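Local coordinates for protein coenzyme A transferase (Yersinia pestis, PDB 3QLI) that probably catalyses transfer of coenzyme A between acyl-CoA thioesters and carboxylic acids such as acetate, at residues S35-S38 against G39-L42; L54-A57 against L58-A62; T77-I80 against A81-I85; F100-A103 against V104-A107. All blocks are in the same frame, centred on the assembly; numbering follows the deposited sequence.

All four contacts are local and in series, none nested in or crossing another, and all lie in the N-terminal family region. Interaction 1 closes the tight turn that starts strand 41-44. Interaction 2 spans the middle turns of helix 52-63, which follows that strand; its Leu58 packs on Ile36 and Leu42, and Arg61 probably hydrogen-bonds the Ile36 carbonyl. Interaction 3 is the short helix 79-83 after strand 70-74; its end, Thr84 and Ile85, packs on Leu55 and Ala59 of interaction 2. Interaction 4 starts helix 103-114 after strand 94-98, and its Glu105 and Val104 meet Thr77 of interaction 3. The chain thus steps from the middle of a parallel sheet to its edge.

Interaction 1: S35-S38 against G39-L42; sequences SIAS and GSHL
Ala37 and Ser40 close a tight type II beta turn, a local contact in which residues 35-38 lead out of the loop after helix 29-32, and residues 39-42 run into strand 41-44. The corners of the turn are Ser38 and Gly39. Gly39 has a positive phi (62°), a conformation glycine adopts easily, as is usual at the third position of a type II turn. What ties the ends together is a side chain: Ser40 OG donates to Ala37 O over 2.6 Å, a short bond that arrives 28° off the plane of the carbonyl. With chi1 at 67°, OG sits between the backbone N and the carbonyl carbon of its own residue, turned back across the turn. Serine suits this buried spot because its hydroxyl can give its proton to a backbone carbonyl. Below the turn, Ile36 and Leu42 cross at about a right angle, Ile36 CD1 meeting Leu42 CD1 at 3.8 Å, while Ile36 CG2 lies 3.8 Å from Ser40 OG. These branched side chains also pack on Leu70 and Val72 of strand 70-74 and on Thr143. Ser38 points away, its OG bonded to Gly68 N. The arrangement is a tight turn feeding the first strand of a parallel sheet ordered 3-2-1-4-5-6, the strand order of a Rossmann-like alpha/beta domain.

Interaction 2: L54-A57 against L58-A62; sequences LLKA and LADRA
The carboxylate of Asp60 has the carbonyl oxygen of Lys56 over one face, Lys56 O standing 3.1 Å from Asp60 CG and almost straight above it. On that same side the aliphatic part of Lys56 runs past one oxygen, with Lys56 CG 3.9 Å from Asp60 OD2. The lysine leaves the helix with CG anti to its own nitrogen (chi1 176°) and stays extended as far as CE, where it bends. Lys56 NZ ends 4.6 Å from Asp60 OD2, so the opposite charges are near but make no direct contact. Beneath them runs the ordinary hydrogen-bonding ladder of helix 52-63: Asp60 N to Lys56 O at 2.9 Å, with the bonds from Leu58 to Leu54, Ala59 to Leu55 and Arg61 to Ala57 beside it. On the inner side Leu54, Leu55 and Leu58 turn oily branches to strands 41-44 and 143-148, and small Ala59 sits close against Thr84 and Ile85. Arg61 leads its guanidinium off to a salt bridge with Asp66. The helix is thus amphipathic, the crossover of the beta-alpha-beta unit between strands 41-44 and 70-74, and the attraction between Lys56 and Asp60 on its outer side is probably mild and screened by solvent.

Interaction 3: T77-I80 against A81-I85; sequences TAKI and AGDTI
Lys79 and Asp83 form an i to i+4 salt bridge along the short helix 79-83, the helical part of the beta-alpha-beta unit between strands 70-74 and 94-98. From CB the lysine chain sets out with CG anti to the backbone nitrogen (chi1 -176°), which sends it out past the aspartate one turn on, the two side chains crossing at a slant. CG already touches it, Lys79 CG lying 3.1 Å from Asp83 OD2. CD passes the same oxygen somewhat farther off, and CE returns to it. A bend at the last torsion (chi4 50°) then brings the ammonium group into the plane of the carboxylate, at the edge where both oxygens face it. Lys79 NZ donates to Asp83 OD2 over 2.8 Å, on the syn lone pair, and more weakly to Asp83 OD1 at 3.0 Å. Lysine is long enough to run past the acid and fold its tip back, and aspartate is short enough to stay close to the helix, with Asp83 CG 3.2 Å from Lys79 O. Underneath, Ala78 at the N-cap gives its carbonyl to Gly82 N, in the carbonyl plane, and Lys79 O takes Asp83 N. On the inner side Thr77 CG2 packs on Ala81 CB at 3.7 Å, while Thr77 OG1 bonds to Glu105 OE2. Glu76, just before this segment, contacts coenzyme A in a structure of this protein. At the far end the chain leaves helical geometry at Thr84. Beside the long, weak bond from Thr84 N, the hydroxyl adds a second donor to the same carbonyl: Thr84 OG1 donates to Ile80 O over 2.9 Å, tilted 20° from the carbonyl plane.

Interaction 4: F100-A103 against V104-A107; sequences FVTA and VERA
From Val101 and Thr102, extended, the chain turns at Ala103 into the helix that carries Glu105 and Arg106, with Arg106 N bonded almost straight to Thr102 O (2.8 Å) and Ala107 N to Ala103 O. Ahead of the first turn, Thr102 is gripped by the carboxylate of Glu105. Thr102 N donates to Glu105 OE1 over 2.8 Å, on the anti side and 25° out of the carboxylate plane, and Thr102 OG1 donates over 2.8 Å, meeting the syn lone pair of Glu105 OE1. One acid oxygen thus accepts two bonds and fixes the rotation of the threonine. The glutamate reaches back by a bend at chi2 (78°). Thr102 OG1 in turn accepts a long, weak bond from Val104 N (3.4 Å). This is a capping box at the start of helix 103-114. Threonine can both accept and donate with one hydroxyl, and glutamate is long enough to reach back to the N-H of the cap; the helix N terminus would tend to favour the acid's negative charge. The other oxygen, Glu105 OE2, bonds to Tyr74 OH. On the outer side the Arg106 guanidinium lies flat over the peptide joining Thr102 and Ala103, with the peptide offset toward the rim of the guanidinium and Arg106 CZ 3.7 Å from Ala103 N; Ala103 CB comes 3.7 Å from Arg106 NH2. At its edge, in plane, a water accepts from Arg106 NH1 (2.9 Å) and lies close to Val101 O. Ala103 and Arg106 bind coenzyme A in a structure of this protein, and the side chain of Glu350, another residue that contacts it, is about 5 Å from that of Arg106.

Interaction 1: S35-S38 against G39-L42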
loop_
_atom_site.group_PDB
_atom_site.type_symbol
_atom_site.label_atom_id
_atom_site.label_comp_id
_atom_site.label_asym_id
_atom_site.label_seq_id
_atom_site.Cartn_x
_atom_site.Cartn_y
_atom_site.Cartn_z
ATOM N N SER A 35 -5.946 26.100 30.520
ATOM C CA SER A 35 -4.691 26.682 30.044
ATOM C C SER A 35 -4.316 26.270 28.631
ATOM O O SER A 35 -3.263 26.658 28.145
ATOM C CB SER A 35 -3.543 26.378 31.003
ATOM O OG SER A 35 -3.325 24.978 31.066
ATOM N N ILE A 36 -5.180 25.500 27.973
ATOM C CA ILE A 36 -4.981 25.140 26.579
ATOM C C ILE A 36 -4.988 26.420 25.746
ATOM O O ILE A 36 -5.923 27.214 25.839
ATOM C CB ILE A 36 -6.099 24.186 26.080
ATOM C CG1 ILE A 36 -6.046 22.844 26.833
ATOM C CG2 ILE A 36 -5.971 23.958 24.576
ATOM C CD1 ILE A 36 -7.253 21.945 26.583
ATOM N N ALA A 37 -3.942 26.631 24.952
ATOM C CA ALA A 37 -3.844 27.848 24.136
ATOM C C ALA A 37 -4.778 27.831 22.930
ATOM O O ALA A 37 -5.059 26.767 22.360
ATOM C CB ALA A 37 -2.391 28.069 23.676
ATOM N N SER A 38 -5.269 29.009 22.540
ATOM C CA SER A 38 -5.945 29.135 21.270
ATOM C C SER A 38 -4.900 28.913 20.186
ATOM O O SER A 38 -3.703 29.043 20.439
ATOM C CB SER A 38 -6.565 30.534 21.135
ATOM O OG SER A 38 -7.700 30.671 21.982
ATOM N N GLY A 39 -5.332 28.584 18.979
ATOM C CA GLY A 39 -4.385 28.366 17.896
ATOM C C GLY A 39 -3.416 27.214 18.148
ATOM O O GLY A 39 -2.322 27.192 17.575
ATOM N N SER A 40 -3.798 26.272 19.010
ATOM C CA SER A 40 -2.940 25.118 19.301
ATOM C C SER A 40 -3.536 23.816 18.750
ATOM O O SER A 40 -4.620 23.824 18.154
ATOM C CB SER A 40 -2.655 24.989 20.804
ATOM O OG SER A 40 -3.827 24.654 21.538
ATOM N N HIS A 41 -2.811 22.713 18.937
ATOM C CA HIS A 41 -3.231 21.408 18.419
ATOM C C HIS A 41 -3.547 20.473 19.587
ATOM O O HIS A 41 -2.696 20.236 20.451
ATOM C CB HIS A 41 -2.126 20.752 17.576
ATOM C CG HIS A 41 -1.758 21.509 16.333
ATOM N ND1 HIS A 41 -0.642 21.202 15.584
ATOM C CD2 HIS A 41 -2.359 22.551 15.702
ATOM C CE1 HIS A 41 -0.568 22.019 14.544
ATOM N NE2 HIS A 41 -1.595 22.852 14.597
ATOM N N LEU A 42 -4.762 19.941 19.604
ATOM C CA LEU A 42 -5.151 18.977 20.620
ATOM C C LEU A 42 -5.472 17.637 19.977
ATOM O O LEU A 42 -5.985 17.581 18.862
ATOM C CB LEU A 42 -6.365 19.490 21.395
ATOM C CG LEU A 42 -6.865 18.579 22.527
ATOM C CD1 LEU A 42 -7.086 19.343 23.802
ATOM C CD2 LEU A 42 -8.133 17.890 22.105
#

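Interaction 2: L54-A57 against L58-A62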
loop_
_atom_site.group_PDB
_atom_site.type_symbol
_atom_site.label_atom_id
_atom_site.label_comp_id
_atom_site.label_asym_id
_atom_site.label_seq_id
_atom_site.Cartn_x
_atom_site.Cartn_y
_atom_site.Cartn_z
ATOM N N LEU A 54 -13.569 15.996 30.514
ATOM C CA LEU A 54 -12.619 16.941 29.923
ATOM C C LEU A 54 -13.203 17.540 28.651
ATOM O O LEU A 54 -13.078 18.737 28.414
ATOM C CB LEU A 54 -11.270 16.259 29.624
ATOM C CG LEU A 54 -10.445 15.864 30.854
ATOM C CD1 LEU A 54 -9.202 15.045 30.457
ATOM C CD2 LEU A 54 -10.028 17.101 31.663
ATOM N N LEU A 55 -13.842 16.717 27.833
ATOM C CA LEU A 55 -14.413 17.216 26.583
ATOM C C LEU A 55 -15.624 18.126 26.826
ATOM O O LEU A 55 -15.828 19.104 26.102
ATOM C CB LEU A 55 -14.775 16.065 25.646
ATOM C CG LEU A 55 -13.540 15.319 25.122
ATOM C CD1 LEU A 55 -13.973 14.153 24.251
ATOM C CD2 LEU A 55 -12.591 16.243 24.352
ATOM N N LYS A 56 -16.422 17.812 27.843
ATOM C CA LYS A 56 -17.516 18.719 28.194
ATOM C C LYS A 56 -16.960 20.070 28.637
ATOM O O LYS A 56 -17.457 21.128 28.222
ATOM C CB LYS A 56 -18.407 18.119 29.287
ATOM C CG LYS A 56 -19.517 19.059 29.753
ATOM C CD LYS A 56 -20.357 18.405 30.843
ATOM C CE LYS A 56 -21.375 19.382 31.412
ATOM N NZ LYS A 56 -22.574 19.493 30.539
ATOM N N ALA A 57 -15.926 20.044 29.475
ATOM C CA ALA A 57 -15.337 21.282 29.981
ATOM C C ALA A 57 -14.696 22.116 28.853
ATOM O O ALA A 57 -14.775 23.348 28.834
ATOM C CB ALA A 57 -14.316 20.979 31.084
ATOM N N LEU A 58 -14.062 21.442 27.903
ATOM C CA LEU A 58 -13.487 22.146 26.769
ATOM C C LEU A 58 -14.588 22.775 25.909
ATOM O O LEU A 58 -14.470 23.924 25.489
ATOM C CB LEU A 58 -12.612 21.199 25.936
ATOM C CG LEU A 58 -11.870 21.790 24.732
ATOM C CD1 LEU A 58 -11.072 23.073 25.120
ATOM C CD2 LEU A 58 -10.952 20.714 24.117
ATOM N N ALA A 59 -15.654 22.023 25.641
ATOM C CA ALA A 59 -16.774 22.543 24.852
ATOM C C ALA A 59 -17.392 23.764 25.541
ATOM O O ALA A 59 -17.709 24.771 24.894
ATOM C CB ALA A 59 -17.837 21.458 24.641
ATOM N N ASP A 60 -17.578 23.670 26.852
ATOM C CA ASP A 60 -18.086 24.802 27.624
ATOM C C ASP A 60 -17.188 26.032 27.472
ATOM O O ASP A 60 -17.668 27.177 27.387
ATOM C CB ASP A 60 -18.240 24.418 29.103
ATOM C CG ASP A 60 -19.326 23.370 29.336
ATOM O OD1 ASP A 60 -20.041 23.000 28.375
ATOM O OD2 ASP A 60 -19.466 22.909 30.498
ATOM N N ARG A 61 -15.879 25.800 27.415
ATOM C CA ARG A 61 -14.932 26.889 27.251
ATOM C C ARG A 61 -15.145 27.610 25.910
ATOM O O ARG A 61 -15.083 28.842 25.831
ATOM C CB ARG A 61 -13.496 26.367 27.383
ATOM C CG ARG A 61 -12.555 27.390 27.941
ATOM C CD ARG A 61 -11.106 26.939 27.986
ATOM N NE ARG A 61 -10.269 28.096 27.710
ATOM C CZ ARG A 61 -8.986 28.058 27.376
ATOM N NH1 ARG A 61 -8.336 26.900 27.305
ATOM N NH2 ARG A 61 -8.349 29.196 27.133
ATOM N N ALA A 62 -15.406 26.835 24.863
ATOM C CA ALA A 62 -15.727 27.387 23.557
ATOM C C ALA A 62 -17.070 28.117 23.609
ATOM O O ALA A 62 -17.223 29.207 23.057
ATOM C CB ALA A 62 -15.758 26.271 22.509
#

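Interaction 3: T77-I80 against A81-I85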
loop_
_atom_site.group_PDB
_atom_site.type_symbol
_atom_site.label_atom_id
_atom_site.label_comp_id
_atom_site.label_asym_id
_atom_site.label_seq_id
_atom_site.Cartn_x
_atom_site.Cartn_y
_atom_site.Cartn_z
ATOM N N THR A 77 -14.282 8.554 16.184
ATOM C CA THR A 77 -15.198 9.368 16.980
ATOM C C THR A 77 -16.316 8.589 17.679
ATOM O O THR A 77 -16.822 7.594 17.167
ATOM C CB THR A 77 -15.879 10.438 16.105
ATOM O OG1 THR A 77 -15.002 10.817 15.038
ATOM C CG2 THR A 77 -16.233 11.661 16.934
ATOM N N ALA A 78 -16.688 9.070 18.863
ATOM C CA ALA A 78 -17.743 8.479 19.677
ATOM C C ALA A 78 -18.737 9.572 20.067
ATOM O O ALA A 78 -18.411 10.756 20.009
ATOM C CB ALA A 78 -17.163 7.826 20.913
ATOM N N LYS A 79 -19.901 9.164 20.547
ATOM C CA LYS A 79 -20.959 10.097 20.894
ATOM C C LYS A 79 -20.456 11.114 21.904
ATOM O O LYS A 79 -20.915 12.255 21.915
ATOM C CB LYS A 79 -22.170 9.353 21.457
ATOM C CG LYS A 79 -23.361 10.245 21.756
ATOM C CD LYS A 79 -24.609 9.425 22.044
ATOM C CE LYS A 79 -25.754 10.311 22.505
ATOM N NZ LYS A 79 -25.960 11.469 21.596
ATOM N N ILE A 80 -19.514 10.717 22.748
ATOM C CA ILE A 80 -19.003 11.649 23.734
ATOM C C ILE A 80 -18.411 12.864 23.021
ATOM O O ILE A 80 -18.688 13.998 23.401
ATOM C CB ILE A 80 -17.876 10.999 24.557
ATOM C CG1 ILE A 80 -18.399 9.777 25.315
ATOM C CG2 ILE A 80 -17.249 12.010 25.504
ATOM C CD1 ILE A 80 -17.328 8.756 25.631
ATOM N N ALA A 81 -17.613 12.630 21.982
ATOM C CA ALA A 81 -17.033 13.726 21.208
ATOM C C ALA A 81 -18.063 14.523 20.399
ATOM O O ALA A 81 -18.021 15.749 20.355
ATOM C CB ALA A 81 -15.922 13.214 20.300
ATOM N N GLY A 82 -18.990 13.811 19.762
ATOM C CA GLY A 82 -20.007 14.443 18.940
ATOM C C GLY A 82 -20.923 15.348 19.732
ATOM O O GLY A 82 -21.295 16.430 19.288
ATOM N N ASP A 83 -21.295 14.873 20.911
ATOM C CA ASP A 83 -22.163 15.598 21.831
ATOM C C ASP A 83 -21.563 16.883 22.402
ATOM O O ASP A 83 -22.288 17.832 22.685
ATOM C CB ASP A 83 -22.657 14.677 22.947
ATOM C CG ASP A 83 -23.719 13.711 22.466
ATOM O OD1 ASP A 83 -24.146 13.836 21.300
ATOM O OD2 ASP A 83 -24.123 12.829 23.251
ATOM N N THR A 84 -20.249 16.899 22.603
ATOM C CA THR A 84 -19.599 18.058 23.209
ATOM C C THR A 84 -18.779 18.977 22.293
ATOM O O THR A 84 -19.309 19.930 21.729
ATOM C CB THR A 84 -18.677 17.601 24.357
ATOM O OG1 THR A 84 -17.715 16.669 23.851
ATOM C CG2 THR A 84 -19.486 16.928 25.453
ATOM N N ILE A 85 -17.490 18.685 22.153
ATOM C CA ILE A 85 -16.577 19.509 21.355
ATOM C C ILE A 85 -16.905 19.608 19.868
ATOM O O ILE A 85 -16.681 20.642 19.244
ATOM C CB ILE A 85 -15.092 19.117 21.551
ATOM C CG1 ILE A 85 -14.852 17.657 21.170
ATOM C CG2 ILE A 85 -14.654 19.389 22.982
ATOM C CD1 ILE A 85 -13.424 17.371 20.776
#

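Interaction 4: F100-A103 against V104-A107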
loop_
_atom_site.group_PDB
_atom_site.type_symbol
_atom_site.label_atom_id
_atom_site.label_comp_id
_atom_site.label_asym_id
_atom_site.label_seq_id
_atom_site.Cartn_x
_atom_site.Cartn_y
_atom_site.Cartn_z
ATOM N N PHE A 100 -10.398 10.117 10.582
ATOM C CA PHE A 100 -11.370 9.146 10.065
ATOM C C PHE A 100 -12.656 9.935 9.898
ATOM O O PHE A 100 -12.971 10.778 10.741
ATOM C CB PHE A 100 -11.711 8.064 11.096
ATOM C CG PHE A 100 -10.732 6.929 11.187
ATOM C CD1 PHE A 100 -9.761 6.728 10.224
ATOM C CD2 PHE A 100 -10.814 6.034 12.257
ATOM C CE1 PHE A 100 -8.870 5.658 10.336
ATOM C CE2 PHE A 100 -9.936 4.968 12.373
ATOM C CZ PHE A 100 -8.958 4.784 11.408
ATOM N N VAL A 101 -13.417 9.669 8.842
ATOM C CA VAL A 101 -14.736 10.286 8.710
ATOM C C VAL A 101 -15.810 9.252 9.073
ATOM O O VAL A 101 -16.032 8.297 8.330
ATOM C CB VAL A 101 -14.954 10.873 7.287
ATOM C CG1 VAL A 101 -16.385 11.407 7.110
ATOM C CG2 VAL A 101 -13.929 11.970 7.004
ATOM N N THR A 102 -16.429 9.418 10.241
ATOM C CA THR A 102 -17.447 8.487 10.716
ATOM C C THR A 102 -18.844 9.107 10.648
ATOM O O THR A 102 -19.020 10.205 10.129
ATOM C CB THR A 102 -17.199 8.014 12.184
ATOM O OG1 THR A 102 -17.612 9.031 13.100
ATOM C CG2 THR A 102 -15.729 7.674 12.425
ATOM N N ALA A 103 -19.833 8.401 11.186
ATOM C CA ALA A 103 -21.212 8.895 11.193
ATOM C C ALA A 103 -21.298 10.326 11.732
ATOM O O ALA A 103 -22.016 11.170 11.178
ATOM C CB ALA A 103 -22.119 7.959 12.007
ATOM N N VAL A 104 -20.566 10.606 12.804
ATOM C CA VAL A 104 -20.581 11.949 13.396
ATOM C C VAL A 104 -20.128 13.032 12.402
ATOM O O VAL A 104 -20.770 14.075 12.277
ATOM C CB VAL A 104 -19.712 12.011 14.675
ATOM C CG1 VAL A 104 -19.601 13.441 15.186
ATOM C CG2 VAL A 104 -20.274 11.077 15.746
ATOM N N GLU A 105 -19.025 12.788 11.701
ATOM C CA GLU A 105 -18.514 13.751 10.727
ATOM C C GLU A 105 -19.388 13.820 9.468
ATOM O O GLU A 105 -19.549 14.881 8.874
ATOM C CB GLU A 105 -17.070 13.422 10.332
ATOM C CG GLU A 105 -16.054 13.647 11.427
ATOM C CD GLU A 105 -16.052 12.540 12.470
ATOM O OE1 GLU A 105 -16.490 11.409 12.169
ATOM O OE2 GLU A 105 -15.597 12.806 13.603
ATOM N N ARG A 106 -19.918 12.679 9.040
ATOM C CA ARG A 106 -20.857 12.689 7.921
ATOM C C ARG A 106 -22.028 13.640 8.199
ATOM O O ARG A 106 -22.399 14.442 7.338
ATOM C CB ARG A 106 -21.358 11.277 7.610
ATOM C CG ARG A 106 -20.310 10.403 6.944
ATOM C CD ARG A 106 -20.930 9.176 6.265
ATOM N NE ARG A 106 -21.533 8.258 7.224
ATOM C CZ ARG A 106 -20.891 7.264 7.833
ATOM N NH1 ARG A 106 -19.602 7.042 7.598
ATOM N NH2 ARG A 106 -21.544 6.488 8.682
ATOM N N ALA A 107 -22.596 13.563 9.401
ATOM C CA ALA A 107 -23.682 14.473 9.792
ATOM C C ALA A 107 -23.254 15.950 9.754
ATOM O O ALA A 107 -23.975 16.815 9.254
ATOM C CB ALA A 107 -24.222 14.103 11.175
HETATM O O HOH W 1 -17.605 8.170 5.901
#